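PDB 3OTT: Two-component system sensor histidine kinase from Bacteroides thetaiotaomicron, which probably senses saccharides through its extracellular beta-propeller and beta-sandwich region and passes the signal on by histidine autophosphorylation inside the cell. Local coordinates for residues L34-S39 / Q52-Y57; S45-S50 / L637-Y642; I424-A429 / V444-L449. One frame throughout, in Å; residues are numbered along the deposited sequence.

Contact 1 of 3, residues L34-S39 / Q52-Y57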
ATOM      1  N   LEU B  34      22.751  -5.336   0.351  1.00 15.65           N
ATOM      2  CA  LEU B  34      24.200  -5.173   0.061  1.00 15.74           C
ATOM      3  C   LEU B  34      24.506  -3.962  -0.835  1.00 15.07           C
ATOM      4  O   LEU B  34      23.861  -3.747  -1.870  1.00 15.26           O
ATOM      5  CB  LEU B  34      24.762  -6.426  -0.639  1.00 15.51           C
ATOM      6  CG  LEU B  34      26.160  -7.046  -0.290  1.00 21.79           C
ATOM      7  CD1 LEU B  34      26.605  -8.205  -1.279  1.00 24.16           C
ATOM      8  CD2 LEU B  34      27.231  -6.116  -0.364  1.00 25.15           C
ATOM      9  N   ILE B  35      25.526  -3.194  -0.483  1.00 14.85           N
ATOM     10  CA  ILE B  35      25.957  -2.085  -1.327  1.00 14.21           C
ATOM     11  C   ILE B  35      26.938  -2.494  -2.425  1.00 14.52           C
ATOM     12  O   ILE B  35      27.937  -3.169  -2.156  1.00 15.96           O
ATOM     13  CB  ILE B  35      26.604  -1.041  -0.446  1.00 13.85           C
ATOM     14  CG1 ILE B  35      25.549  -0.517   0.542  1.00 15.01           C
ATOM     15  CG2 ILE B  35      27.206   0.035  -1.293  1.00 12.00           C
ATOM     16  CD1 ILE B  35      24.582   0.431  -0.089  1.00 10.50           C
ATOM     17  N   TRP B  36      26.655  -2.057  -3.637  1.00 13.73           N
ATOM     18  CA  TRP B  36      27.486  -2.247  -4.808  1.00 12.51           C
ATOM     19  C   TRP B  36      27.994  -0.891  -5.279  1.00 13.46           C
ATOM     20  O   TRP B  36      27.255   0.105  -5.227  1.00 13.00           O
ATOM     21  CB  TRP B  36      26.665  -2.900  -5.938  1.00 11.65           C
ATOM     22  CG  TRP B  36      26.131  -4.260  -5.533  1.00 12.73           C
ATOM     23  CD1 TRP B  36      24.943  -4.519  -4.857  1.00 13.27           C
ATOM     24  CD2 TRP B  36      26.728  -5.526  -5.765  1.00 12.30           C
ATOM     25  NE1 TRP B  36      24.792  -5.847  -4.658  1.00 12.09           N
ATOM     26  CE2 TRP B  36      25.867  -6.500  -5.217  1.00 14.89           C
ATOM     27  CE3 TRP B  36      27.895  -5.947  -6.411  1.00 15.65           C
ATOM     28  CZ2 TRP B  36      26.163  -7.859  -5.255  1.00 11.32           C
ATOM     29  CZ3 TRP B  36      28.186  -7.304  -6.458  1.00 14.21           C
ATOM     30  CH2 TRP B  36      27.331  -8.240  -5.863  1.00 13.41           C
ATOM     31  N   ILE B  37      29.228  -0.869  -5.813  1.00 13.80           N
ATOM     32  CA  ILE B  37      29.983   0.345  -6.102  1.00 14.03           C
ATOM     33  C   ILE B  37      30.533   0.279  -7.532  1.00 14.80           C
ATOM     34  O   ILE B  37      31.269  -0.635  -7.864  1.00 16.30           O
ATOM     35  CB  ILE B  37      31.192   0.481  -5.055  1.00 14.65           C
ATOM     36  CG1 ILE B  37      30.699   0.404  -3.607  1.00 13.07           C
ATOM     37  CG2 ILE B  37      32.067   1.720  -5.288  1.00 14.13           C
ATOM     38  CD1 ILE B  37      31.844   0.059  -2.522  1.00 12.55           C
ATOM     39  N   GLY B  38      30.176   1.222  -8.388  1.00 14.50           N
ATOM     40  CA  GLY B  38      30.819   1.310  -9.686  1.00 14.12           C
ATOM     41  C   GLY B  38      32.052   2.200  -9.565  1.00 14.44           C
ATOM     42  O   GLY B  38      31.999   3.290  -8.995  1.00 16.14           O
ATOM     43  N   SER B  39      33.189   1.748 -10.051  1.00 13.28           N
ATOM     44  CA  SER B  39      34.396   2.524  -9.900  1.00 13.32           C
ATOM     45  C   SER B  39      35.055   2.676 -11.277  1.00 13.45           C
ATOM     46  O   SER B  39      34.582   2.052 -12.245  1.00 12.81           O
ATOM     47  CB  SER B  39      35.368   1.789  -8.992  1.00 12.40           C
ATOM     48  OG  SER B  39      35.956   0.706  -9.726  1.00 13.72           O
ATOM     49  N   GLN B  52      35.130  -5.729  -1.931  1.00 15.60           N
ATOM     50  CA  GLN B  52      35.439  -6.906  -2.720  1.00 16.70           C
ATOM     51  C   GLN B  52      35.221  -6.620  -4.227  1.00 16.06           C
ATOM     52  O   GLN B  52      34.176  -6.096  -4.645  1.00 12.89           O
ATOM     53  CB  GLN B  52      34.550  -8.092  -2.239  1.00 16.87           C
ATOM     54  CG  GLN B  52      34.833  -9.413  -2.912  1.00 20.03           C
ATOM     55  CD  GLN B  52      33.918 -10.548  -2.394  1.00 22.57           C
ATOM     56  OE1 GLN B  52      33.301 -11.277  -3.163  1.00 25.09           O
ATOM     57  NE2 GLN B  52      33.820 -10.665  -1.100  1.00 23.01           N
ATOM     58  N   GLN B  53      36.201  -7.002  -5.040  1.00 16.00           N
ATOM     59  CA  GLN B  53      36.143  -6.667  -6.453  1.00 16.38           C
ATOM     60  C   GLN B  53      35.365  -7.702  -7.218  1.00 16.60           C
ATOM     61  O   GLN B  53      35.360  -8.860  -6.846  1.00 15.91           O
ATOM     62  CB  GLN B  53      37.532  -6.453  -7.067  1.00 17.28           C
ATOM     63  CG  GLN B  53      38.372  -7.709  -7.310  1.00 16.30           C
ATOM     64  CD  GLN B  53      39.746  -7.300  -7.792  1.00 20.93           C
ATOM     65  OE1 GLN B  53      40.495  -6.708  -7.035  1.00 24.39           O
ATOM     66  NE2 GLN B  53      40.051  -7.525  -9.072  1.00 16.80           N
ATOM     67  N   HIS B  54      34.700  -7.289  -8.291  1.00 15.68           N
ATOM     68  CA  HIS B  54      33.997  -8.298  -9.118  1.00 16.31           C
ATOM     69  C   HIS B  54      34.393  -8.265 -10.583  1.00 15.87           C
ATOM     70  O   HIS B  54      33.572  -8.339 -11.447  1.00 16.67           O
ATOM     71  CB  HIS B  54      32.502  -8.157  -8.930  1.00 15.80           C
ATOM     72  CG  HIS B  54      32.082  -8.390  -7.515  1.00 17.56           C
ATOM     73  ND1 HIS B  54      31.717  -9.644  -7.047  1.00 23.66           N
ATOM     74  CD2 HIS B  54      32.052  -7.573  -6.446  1.00 18.33           C
ATOM     75  CE1 HIS B  54      31.435  -9.567  -5.761  1.00 20.37           C
ATOM     76  NE2 HIS B  54      31.640  -8.328  -5.366  1.00 17.22           N
ATOM     77  N   PHE B  55      35.688  -8.126 -10.830  1.00 16.96           N
ATOM     78  CA  PHE B  55      36.236  -8.027 -12.164  1.00 17.35           C
ATOM     79  C   PHE B  55      37.640  -8.607 -12.119  1.00 19.28           C
ATOM     80  O   PHE B  55      38.230  -8.722 -11.043  1.00 18.29           O
ATOM     81  CB  PHE B  55      36.241  -6.564 -12.644  1.00 15.79           C
ATOM     82  CG  PHE B  55      37.016  -5.629 -11.775  1.00 12.98           C
ATOM     83  CD1 PHE B  55      38.396  -5.500 -11.906  1.00 14.64           C
ATOM     84  CD2 PHE B  55      36.374  -4.868 -10.843  1.00 13.47           C
ATOM     85  CE1 PHE B  55      39.114  -4.588 -11.105  1.00 15.36           C
ATOM     86  CE2 PHE B  55      37.063  -3.974 -10.008  1.00 12.75           C
ATOM     87  CZ  PHE B  55      38.440  -3.840 -10.137  1.00 14.26           C
ATOM     88  N   THR B  56      38.184  -8.949 -13.285  1.00 21.74           N
ATOM     89  CA  THR B  56      39.552  -9.452 -13.384  1.00 23.67           C
ATOM     90  C   THR B  56      40.357  -8.501 -14.260  1.00 25.15           C
ATOM     91  O   THR B  56      39.871  -8.049 -15.315  1.00 24.83           O
ATOM     92  CB  THR B  56      39.538 -10.927 -13.938  1.00 26.02           C
ATOM     93  OG1 THR B  56      38.744 -11.743 -13.059  1.00 24.75           O
ATOM     94  CG2 THR B  56      40.964 -11.557 -14.105  1.00 24.26           C
ATOM     95  N   TYR B  57      41.571  -8.189 -13.807  1.00 26.09           N
ATOM     96  CA  TYR B  57      42.488  -7.336 -14.525  1.00 28.55           C
ATOM     97  C   TYR B  57      42.646  -7.748 -15.995  1.00 28.79           C
ATOM     98  O   TYR B  57      42.828  -8.925 -16.280  1.00 29.07           O
ATOM     99  CB  TYR B  57      43.835  -7.271 -13.799  1.00 29.93           C
ATOM    100  CG  TYR B  57      44.808  -6.278 -14.412  1.00 36.39           C
ATOM    101  CD1 TYR B  57      45.794  -6.709 -15.327  1.00 43.09           C
ATOM    102  CD2 TYR B  57      44.752  -4.909 -14.077  1.00 42.13           C
ATOM    103  CE1 TYR B  57      46.692  -5.806 -15.889  1.00 48.36           C
ATOM    104  CE2 TYR B  57      45.646  -3.990 -14.633  1.00 46.00           C
ATOM    105  CZ  TYR B  57      46.614  -4.444 -15.543  1.00 50.93           C
ATOM    106  OH  TYR B  57      47.506  -3.545 -16.117  1.00 55.22           O
TER
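Trp36 presents the rim of its benzene ring to the flat side of His54: CZ3 sits 3.8 Å from NE2 of His54 and lies over the imidazole face, nearer its margin than its centre. The two rings form an edge-to-face pair, with centroids 5.1 Å apart and planes inclined at 51°, well short of a perpendicular T. In each residue CG stands anti to the carbonyl carbon, chi1 -61°, which swings the ring to the backbone N side and brings the two together; the side chains, as distinct from the ring planes, cross at about a right angle. Polar partners hold both rings in place. NE1 of Trp36 bonds to Asp30 OD2, which fixes the indole from its five-membered side, while NE2 of His54 is hydrogen-bonded to OG of Ser45. Within 52-57, the side-chain amide of Gln53 reaches the carbonyl of Phe55, NE2 to O 2.9 Å with a nearly straight N-H. Strands 35-39 and 51-53 flank strand 42-46 in one four-stranded antiparallel propeller blade, so the ring pair reaches past that intervening strand. An alanine in place of His54 would probably leave the CZ3 rim of Trp36 without its ring face and Ser45 OG without its imidazole partner. The buried pair thus combines ring packing across the blade with hydrogen bonds that limit how either ring can turn.

Contact 2 of 3, residues S45-S50 / L637-Y642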
ATOM      1  N   SER B  45      31.738  -4.562  -4.298  1.00 13.66           N
ATOM      2  CA  SER B  45      30.727  -4.606  -3.274  1.00 14.10           C
ATOM      3  C   SER B  45      31.361  -4.295  -1.947  1.00 14.99           C
ATOM      4  O   SER B  45      32.559  -4.456  -1.766  1.00 15.12           O
ATOM      5  CB  SER B  45      30.076  -5.990  -3.229  1.00 15.89           C
ATOM      6  OG  SER B  45      31.052  -7.047  -2.956  1.00 14.49           O
ATOM      7  N   TYR B  46      30.537  -3.888  -0.988  1.00 15.01           N
ATOM      8  CA  TYR B  46      31.022  -3.529   0.327  1.00 15.00           C
ATOM      9  C   TYR B  46      30.054  -4.069   1.339  1.00 15.29           C
ATOM     10  O   TYR B  46      28.850  -3.755   1.276  1.00 15.68           O
ATOM     11  CB  TYR B  46      31.108  -2.021   0.488  1.00 14.48           C
ATOM     12  CG  TYR B  46      31.615  -1.569   1.849  1.00 16.34           C
ATOM     13  CD1 TYR B  46      32.833  -2.008   2.341  1.00 14.71           C
ATOM     14  CD2 TYR B  46      30.887  -0.687   2.617  1.00 16.12           C
ATOM     15  CE1 TYR B  46      33.313  -1.588   3.532  1.00 15.44           C
ATOM     16  CE2 TYR B  46      31.345  -0.270   3.824  1.00 17.12           C
ATOM     17  CZ  TYR B  46      32.562  -0.710   4.285  1.00 18.86           C
ATOM     18  OH  TYR B  46      33.031  -0.271   5.518  1.00 19.11           O
ATOM     19  N   ASP B  47      30.546  -4.866   2.279  1.00 13.84           N
ATOM     20  CA  ASP B  47      29.621  -5.488   3.229  1.00 14.43           C
ATOM     21  C   ASP B  47      29.684  -4.852   4.605  1.00 14.58           C
ATOM     22  O   ASP B  47      29.169  -5.428   5.571  1.00 15.47           O
ATOM     23  CB  ASP B  47      29.926  -6.994   3.356  1.00 15.38           C
ATOM     24  CG  ASP B  47      31.333  -7.278   3.944  1.00 17.81           C
ATOM     25  OD1 ASP B  47      32.040  -6.297   4.316  1.00 18.65           O
ATOM     26  OD2 ASP B  47      31.705  -8.486   4.075  1.00 18.61           O
ATOM     27  N   GLY B  48      30.342  -3.709   4.718  1.00 12.87           N
ATOM     28  CA  GLY B  48      30.440  -3.035   5.984  1.00 14.52           C
ATOM     29  C   GLY B  48      31.740  -3.357   6.722  1.00 17.11           C
ATOM     30  O   GLY B  48      32.009  -2.742   7.721  1.00 17.36           O
ATOM     31  N   TYR B  49      32.534  -4.318   6.217  1.00 17.22           N
ATOM     32  CA  TYR B  49      33.832  -4.702   6.791  1.00 19.24           C
ATOM     33  C   TYR B  49      34.918  -4.474   5.767  1.00 19.79           C
ATOM     34  O   TYR B  49      35.869  -3.801   6.061  1.00 21.57           O
ATOM     35  CB  TYR B  49      33.844  -6.198   7.198  1.00 18.72           C
ATOM     36  CG  TYR B  49      33.005  -6.485   8.427  1.00 20.58           C
ATOM     37  CD1 TYR B  49      31.605  -6.651   8.343  1.00 18.63           C
ATOM     38  CD2 TYR B  49      33.606  -6.569   9.691  1.00 20.73           C
ATOM     39  CE1 TYR B  49      30.857  -6.919   9.495  1.00 20.95           C
ATOM     40  CE2 TYR B  49      32.862  -6.852  10.834  1.00 22.75           C
ATOM     41  CZ  TYR B  49      31.489  -7.002  10.733  1.00 21.81           C
ATOM     42  OH  TYR B  49      30.789  -7.278  11.896  1.00 24.60           O
ATOM     43  N   SER B  50      34.784  -5.043   4.564  1.00 19.02           N
ATOM     44  CA  SER B  50      35.771  -4.823   3.525  1.00 18.82           C
ATOM     45  C   SER B  50      35.113  -4.721   2.156  1.00 17.89           C
ATOM     46  O   SER B  50      33.970  -5.133   1.981  1.00 17.63           O
ATOM     47  CB  SER B  50      36.787  -5.955   3.495  1.00 18.87           C
ATOM     48  OG  SER B  50      36.129  -7.167   3.250  1.00 22.43           O
ATOM     49  N   LEU B 637      24.856 -12.738   6.683  1.00 21.68           N
ATOM     50  CA  LEU B 637      25.165 -13.242   5.358  1.00 21.37           C
ATOM     51  C   LEU B 637      26.626 -13.663   5.292  1.00 20.05           C
ATOM     52  O   LEU B 637      27.498 -13.133   5.984  1.00 19.22           O
ATOM     53  CB  LEU B 637      25.105 -12.128   4.318  1.00 21.95           C
ATOM     54  CG  LEU B 637      23.865 -11.359   3.846  1.00 27.64           C
ATOM     55  CD1 LEU B 637      23.219 -10.533   4.954  1.00 26.95           C
ATOM     56  CD2 LEU B 637      24.314 -10.410   2.705  1.00 26.14           C
ATOM     57  N   LEU B 638      26.901 -14.571   4.388  1.00 19.28           N
ATOM     58  CA  LEU B 638      28.257 -14.951   4.116  1.00 18.86           C
ATOM     59  C   LEU B 638      28.633 -14.238   2.844  1.00 17.61           C
ATOM     60  O   LEU B 638      27.888 -14.262   1.885  1.00 18.04           O
ATOM     61  CB  LEU B 638      28.291 -16.473   3.946  1.00 20.07           C
ATOM     62  CG  LEU B 638      28.800 -17.367   5.082  1.00 21.20           C
ATOM     63  CD1 LEU B 638      28.632 -16.765   6.416  1.00 24.17           C
ATOM     64  CD2 LEU B 638      28.134 -18.746   4.972  1.00 22.88           C
ATOM     65  N   THR B 639      29.779 -13.591   2.823  1.00 16.64           N
ATOM     66  CA  THR B 639      30.068 -12.672   1.718  1.00 15.96           C
ATOM     67  C   THR B 639      31.338 -13.055   0.990  1.00 15.95           C
ATOM     68  O   THR B 639      31.677 -12.458  -0.063  1.00 16.36           O
ATOM     69  CB  THR B 639      30.134 -11.182   2.218  1.00 15.78           C
ATOM     70  OG1 THR B 639      31.062 -11.083   3.290  1.00 13.99           O
ATOM     71  CG2 THR B 639      28.802 -10.767   2.835  1.00 15.07           C
ATOM     72  N   ALA B 640      32.060 -14.047   1.527  1.00 14.89           N
ATOM     73  CA  ALA B 640      33.252 -14.558   0.817  1.00 14.19           C
ATOM     74  C   ALA B 640      33.670 -15.961   1.234  1.00 14.86           C
ATOM     75  O   ALA B 640      33.643 -16.315   2.391  1.00 13.20           O
ATOM     76  CB  ALA B 640      34.408 -13.606   1.000  1.00 14.37           C
ATOM     77  N   LEU B 641      34.106 -16.753   0.258  1.00 16.23           N
ATOM     78  CA  LEU B 641      34.666 -18.055   0.547  1.00 16.57           C
ATOM     79  C   LEU B 641      36.122 -18.087   0.057  1.00 17.81           C
ATOM     80  O   LEU B 641      36.388 -17.742  -1.084  1.00 18.26           O
ATOM     81  CB  LEU B 641      33.858 -19.144  -0.177  1.00 17.36           C
ATOM     82  CG  LEU B 641      34.403 -20.591  -0.117  1.00 17.47           C
ATOM     83  CD1 LEU B 641      34.384 -21.118   1.299  1.00 19.18           C
ATOM     84  CD2 LEU B 641      33.591 -21.495  -0.984  1.00 14.92           C
ATOM     85  N   TYR B 642      37.053 -18.485   0.928  1.00 17.24           N
ATOM     86  CA  TYR B 642      38.437 -18.718   0.554  1.00 17.88           C
ATOM     87  C   TYR B 642      38.780 -20.193   0.686  1.00 19.65           C
ATOM     88  O   TYR B 642      38.347 -20.884   1.646  1.00 18.10           O
ATOM     89  CB  TYR B 642      39.384 -17.943   1.466  1.00 18.73           C
ATOM     90  CG  TYR B 642      39.273 -16.433   1.419  1.00 17.03           C
ATOM     91  CD1 TYR B 642      38.201 -15.796   2.038  1.00 17.74           C
ATOM     92  CD2 TYR B 642      40.244 -15.654   0.795  1.00 16.32           C
ATOM     93  CE1 TYR B 642      38.071 -14.405   2.018  1.00 19.85           C
ATOM     94  CE2 TYR B 642      40.150 -14.211   0.781  1.00 20.53           C
ATOM     95  CZ  TYR B 642      39.034 -13.628   1.408  1.00 20.73           C
ATOM     96  OH  TYR B 642      38.813 -12.294   1.455  1.00 26.29           O
TER
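The hydroxyl of Thr639 points at the carboxylate of Asp47 and donates to it, OG1 to OD2 2.8 Å, using the anti lone pair of that oxygen. The two side chains run obliquely to each other, and the methyl group adds a looser touch, Thr639 CG2 lying 4.0 Å from Asp47 CB. The threonine's rotation (chi1 54°) serves both touches, directing OG1 to OD2 while leaving CG2 beside the aspartate CB. The carboxylate is shared between two tasks: OD2 faces the threonine, and OD1 turns back on its own loop. There OD1 takes the backbone N of Tyr49 at 2.8 Å on its anti side, forming an Asx turn, and the N of Ser50 at 3.0 Å on its syn side, both tilted out of the carboxylate plane. Asp47 follows strand 42-46 of a propeller blade, and Thr639 lies on strand 637-643 of the C-terminal beta-sandwich, so the bond joins two domains. Nearby, Thr639 O receives Gln52 NE2, and Asp47 O is bonded to Ser679 OG of the adjoining sandwich strand. Three donors on one carboxylate would probably favour its ionised form, and the grip on OD1 probably helps fix the angle at which OD2 meets the sandwich.

Contact 3 of 3, residues I424-A429 / V444-L449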
ATOM      1  N   ILE B 424      -9.965  -3.530  31.943  1.00 17.23           N
ATOM      2  CA  ILE B 424     -10.274  -4.837  32.484  1.00 17.74           C
ATOM      3  C   ILE B 424      -9.087  -5.399  33.196  1.00 16.88           C
ATOM      4  O   ILE B 424      -7.950  -5.165  32.771  1.00 16.89           O
ATOM      5  CB  ILE B 424     -10.654  -5.789  31.365  1.00 19.20           C
ATOM      6  CG1 ILE B 424     -10.812  -7.221  31.878  1.00 20.60           C
ATOM      7  CG2 ILE B 424      -9.584  -5.847  30.358  1.00 21.71           C
ATOM      8  CD1 ILE B 424     -11.732  -8.028  30.945  1.00 29.09           C
ATOM      9  N   PHE B 425      -9.340  -6.109  34.297  1.00 16.41           N
ATOM     10  CA  PHE B 425      -8.325  -6.987  34.911  1.00 17.34           C
ATOM     11  C   PHE B 425      -8.996  -8.140  35.616  1.00 17.92           C
ATOM     12  O   PHE B 425     -10.191  -8.082  35.861  1.00 18.86           O
ATOM     13  CB  PHE B 425      -7.354  -6.215  35.878  1.00 16.27           C
ATOM     14  CG  PHE B 425      -8.003  -5.752  37.197  1.00 15.55           C
ATOM     15  CD1 PHE B 425      -8.492  -4.430  37.339  1.00 18.91           C
ATOM     16  CD2 PHE B 425      -8.122  -6.604  38.273  1.00 17.80           C
ATOM     17  CE1 PHE B 425      -9.073  -3.978  38.534  1.00 14.20           C
ATOM     18  CE2 PHE B 425      -8.736  -6.178  39.522  1.00 17.42           C
ATOM     19  CZ  PHE B 425      -9.207  -4.855  39.637  1.00 14.95           C
ATOM     20  N   GLU B 426      -8.219  -9.165  35.995  1.00 19.08           N
ATOM     21  CA  GLU B 426      -8.744 -10.298  36.752  1.00 19.38           C
ATOM     22  C   GLU B 426      -8.177 -10.247  38.183  1.00 20.27           C
ATOM     23  O   GLU B 426      -6.991 -10.032  38.342  1.00 20.21           O
ATOM     24  CB  GLU B 426      -8.453 -11.660  36.083  1.00 19.39           C
ATOM     25  CG  GLU B 426      -9.086 -12.871  36.913  1.00 22.13           C
ATOM     26  CD  GLU B 426      -8.641 -14.331  36.508  1.00 25.29           C
ATOM     27  OE1 GLU B 426      -8.051 -14.552  35.443  1.00 22.26           O
ATOM     28  OE2 GLU B 426      -8.900 -15.294  37.283  1.00 30.30           O
ATOM     29  N   ASP B 427      -9.035 -10.403  39.210  1.00 20.35           N
ATOM     30  CA  ASP B 427      -8.537 -10.407  40.565  1.00 21.77           C
ATOM     31  C   ASP B 427      -7.994 -11.776  40.932  1.00 23.14           C
ATOM     32  O   ASP B 427      -7.873 -12.634  40.074  1.00 23.69           O
ATOM     33  CB  ASP B 427      -9.558  -9.879  41.588  1.00 21.66           C
ATOM     34  CG  ASP B 427     -10.806 -10.768  41.741  1.00 24.00           C
ATOM     35  OD1 ASP B 427     -10.831 -11.931  41.285  1.00 27.27           O
ATOM     36  OD2 ASP B 427     -11.790 -10.268  42.350  1.00 25.39           O
ATOM     37  N   THR B 428      -7.676 -11.986  42.193  1.00 24.88           N
ATOM     38  CA  THR B 428      -7.098 -13.253  42.612  1.00 27.76           C
ATOM     39  C   THR B 428      -8.205 -14.262  42.975  1.00 29.30           C
ATOM     40  O   THR B 428      -7.924 -15.359  43.511  1.00 31.17           O
ATOM     41  CB  THR B 428      -6.129 -13.059  43.814  1.00 28.83           C
ATOM     42  OG1 THR B 428      -6.899 -12.679  44.948  1.00 29.51           O
ATOM     43  CG2 THR B 428      -5.081 -11.952  43.555  1.00 27.20           C
ATOM     44  N   ALA B 429      -9.464 -13.926  42.675  1.00 28.99           N
ATOM     45  CA  ALA B 429     -10.559 -14.855  43.019  1.00 28.60           C
ATOM     46  C   ALA B 429     -11.454 -15.264  41.828  1.00 27.92           C
ATOM     47  O   ALA B 429     -12.635 -15.475  42.000  1.00 28.40           O
ATOM     48  CB  ALA B 429     -11.393 -14.288  44.190  1.00 29.19           C
ATOM     49  N   VAL B 444     -17.519  -9.636  37.403  1.00 18.74           N
ATOM     50  CA  VAL B 444     -18.131 -10.803  36.775  1.00 20.35           C
ATOM     51  C   VAL B 444     -17.332 -12.087  37.049  1.00 20.61           C
ATOM     52  O   VAL B 444     -16.082 -12.098  37.021  1.00 19.70           O
ATOM     53  CB  VAL B 444     -18.175 -10.605  35.242  1.00 21.39           C
ATOM     54  CG1 VAL B 444     -18.416 -11.916  34.492  1.00 23.23           C
ATOM     55  CG2 VAL B 444     -19.256  -9.550  34.824  1.00 21.53           C
ATOM     56  N   ASP B 445     -18.037 -13.166  37.317  1.00 21.18           N
ATOM     57  CA  ASP B 445     -17.390 -14.441  37.497  1.00 23.24           C
ATOM     58  C   ASP B 445     -16.792 -14.942  36.157  1.00 21.82           C
ATOM     59  O   ASP B 445     -17.521 -15.253  35.227  1.00 22.11           O
ATOM     60  CB  ASP B 445     -18.359 -15.449  38.102  1.00 24.77           C
ATOM     61  CG  ASP B 445     -17.670 -16.813  38.418  1.00 30.05           C
ATOM     62  OD1 ASP B 445     -17.145 -17.470  37.485  1.00 33.21           O
ATOM     63  OD2 ASP B 445     -17.665 -17.225  39.596  1.00 34.76           O
ATOM     64  N   LYS B 446     -15.473 -14.985  36.062  1.00 21.03           N
ATOM     65  CA  LYS B 446     -14.805 -15.261  34.781  1.00 21.47           C
ATOM     66  C   LYS B 446     -15.241 -16.603  34.121  1.00 22.30           C
ATOM     67  O   LYS B 446     -15.697 -16.621  32.960  1.00 20.13           O
ATOM     68  CB  LYS B 446     -13.293 -15.206  34.954  1.00 21.25           C
ATOM     69  CG  LYS B 446     -12.531 -15.094  33.645  1.00 20.82           C
ATOM     70  CD  LYS B 446     -11.085 -15.078  33.882  1.00 21.88           C
ATOM     71  CE  LYS B 446     -10.527 -16.549  34.019  1.00 26.02           C
ATOM     72  NZ  LYS B 446      -9.068 -16.507  33.722  1.00 24.73           N
ATOM     73  N   HIS B 447     -15.165 -17.703  34.871  1.00 23.98           N
ATOM     74  CA  HIS B 447     -15.563 -19.021  34.294  1.00 26.26           C
ATOM     75  C   HIS B 447     -17.018 -19.122  33.897  1.00 26.46           C
ATOM     76  O   HIS B 447     -17.319 -19.664  32.845  1.00 26.29           O
ATOM     77  CB  HIS B 447     -15.099 -20.217  35.133  1.00 27.47           C
ATOM     78  CG  HIS B 447     -13.602 -20.363  35.126  1.00 33.78           C
ATOM     79  ND1 HIS B 447     -12.883 -20.906  36.174  1.00 38.56           N
ATOM     80  CD2 HIS B 447     -12.684 -19.991  34.196  1.00 35.43           C
ATOM     81  CE1 HIS B 447     -11.590 -20.878  35.879  1.00 40.46           C
ATOM     82  NE2 HIS B 447     -11.444 -20.321  34.685  1.00 38.35           N
ATOM     83  N   LYS B 448     -17.925 -18.575  34.706  1.00 26.72           N
ATOM     84  CA  LYS B 448     -19.316 -18.556  34.300  1.00 27.28           C
ATOM     85  C   LYS B 448     -19.522 -17.681  33.052  1.00 25.38           C
ATOM     86  O   LYS B 448     -20.221 -18.044  32.124  1.00 24.54           O
ATOM     87  CB  LYS B 448     -20.235 -18.187  35.489  1.00 28.84           C
ATOM     88  CG  LYS B 448     -20.682 -19.414  36.222  1.00 32.95           C
ATOM     89  CD  LYS B 448     -21.055 -19.179  37.668  1.00 40.62           C
ATOM     90  CE  LYS B 448     -22.291 -18.281  37.816  1.00 43.50           C
ATOM     91  NZ  LYS B 448     -23.053 -18.761  39.012  1.00 45.16           N
ATOM     92  N   LEU B 449     -18.860 -16.543  32.971  1.00 24.29           N
ATOM     93  CA  LEU B 449     -19.019 -15.806  31.736  1.00 23.10           C
ATOM     94  C   LEU B 449     -18.542 -16.659  30.537  1.00 24.95           C
ATOM     95  O   LEU B 449     -19.272 -16.786  29.533  1.00 24.72           O
ATOM     96  CB  LEU B 449     -18.268 -14.483  31.807  1.00 21.76           C
ATOM     97  CG  LEU B 449     -18.252 -13.646  30.549  1.00 20.10           C
ATOM     98  CD1 LEU B 449     -19.637 -13.085  30.284  1.00 14.34           C
ATOM     99  CD2 LEU B 449     -17.172 -12.565  30.672  1.00 16.09           C
TER
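Strand 421-426 and the strand-to-helix junction at 445-446 come closest at Glu426 and Lys446, whose CA atoms are 8.1 Å apart, and the gap is bridged by side chains alone. The CB atoms of both residues are directed at the other segment. Glu426 reaches out with an extended chain, CG anti to the backbone N (chi1 -178°), while Lys446 also starts out anti but bends at chi3, 84°, which carries its ammonium round to the carboxylate. The two chains cross at about a right angle. NZ of Lys446 forms a salt bridge with OE1 of Glu426 at 2.8 Å, and it arrives from above the carboxylate plane, 44° out of it. The aliphatic part of the lysine follows, with CD 3.5 Å from Glu426 OE1. The buried ammonium is further gripped by salt bridges to Asp381 and Glu383, and Glu426 OE1 also accepts from Lys382 N; three acidic groups around one lysine would probably stabilise its positive charge. In the fold, strands 421-426, 431-436 and 441-445 are successive antiparallel strands of a beta-propeller blade, so the salt bridge passes over the middle one of these three, and both side chains also touch Leu432 there. The short helix 446-451 starts just after the third of these strands. Asp445 is its N-cap: OD1 accepts from Lys448 N at 3.1 Å in a nearly straight bond. At the end of strand 421-426, Asp427 closes an Asx turn, its OD1 taking Ala429 N at 2.8 Å.

Along the chain, contacts 1 and 2 interleave, and contact 3 falls within the long span between the two halves of contact 2. The first two have centres about 11 Å apart and share the four-stranded blade of strands 24-29, 35-39, 42-46 and 51-53: contact 1 works within that blade, and contact 2 carries it across to the sheet of strand 637-643 in the C-terminal beta-sandwich. The centre of contact 3 is about 64 Å from that of contact 1 and about 57 Å from that of contact 2, on the opposite side of the chain's centre, in a blade with strands 421-426, 431-436 and 441-445. The set therefore illustrates cross-strand ties within distant propeller blades, and a separate tie by which the chain's late sandwich docks against an early blade.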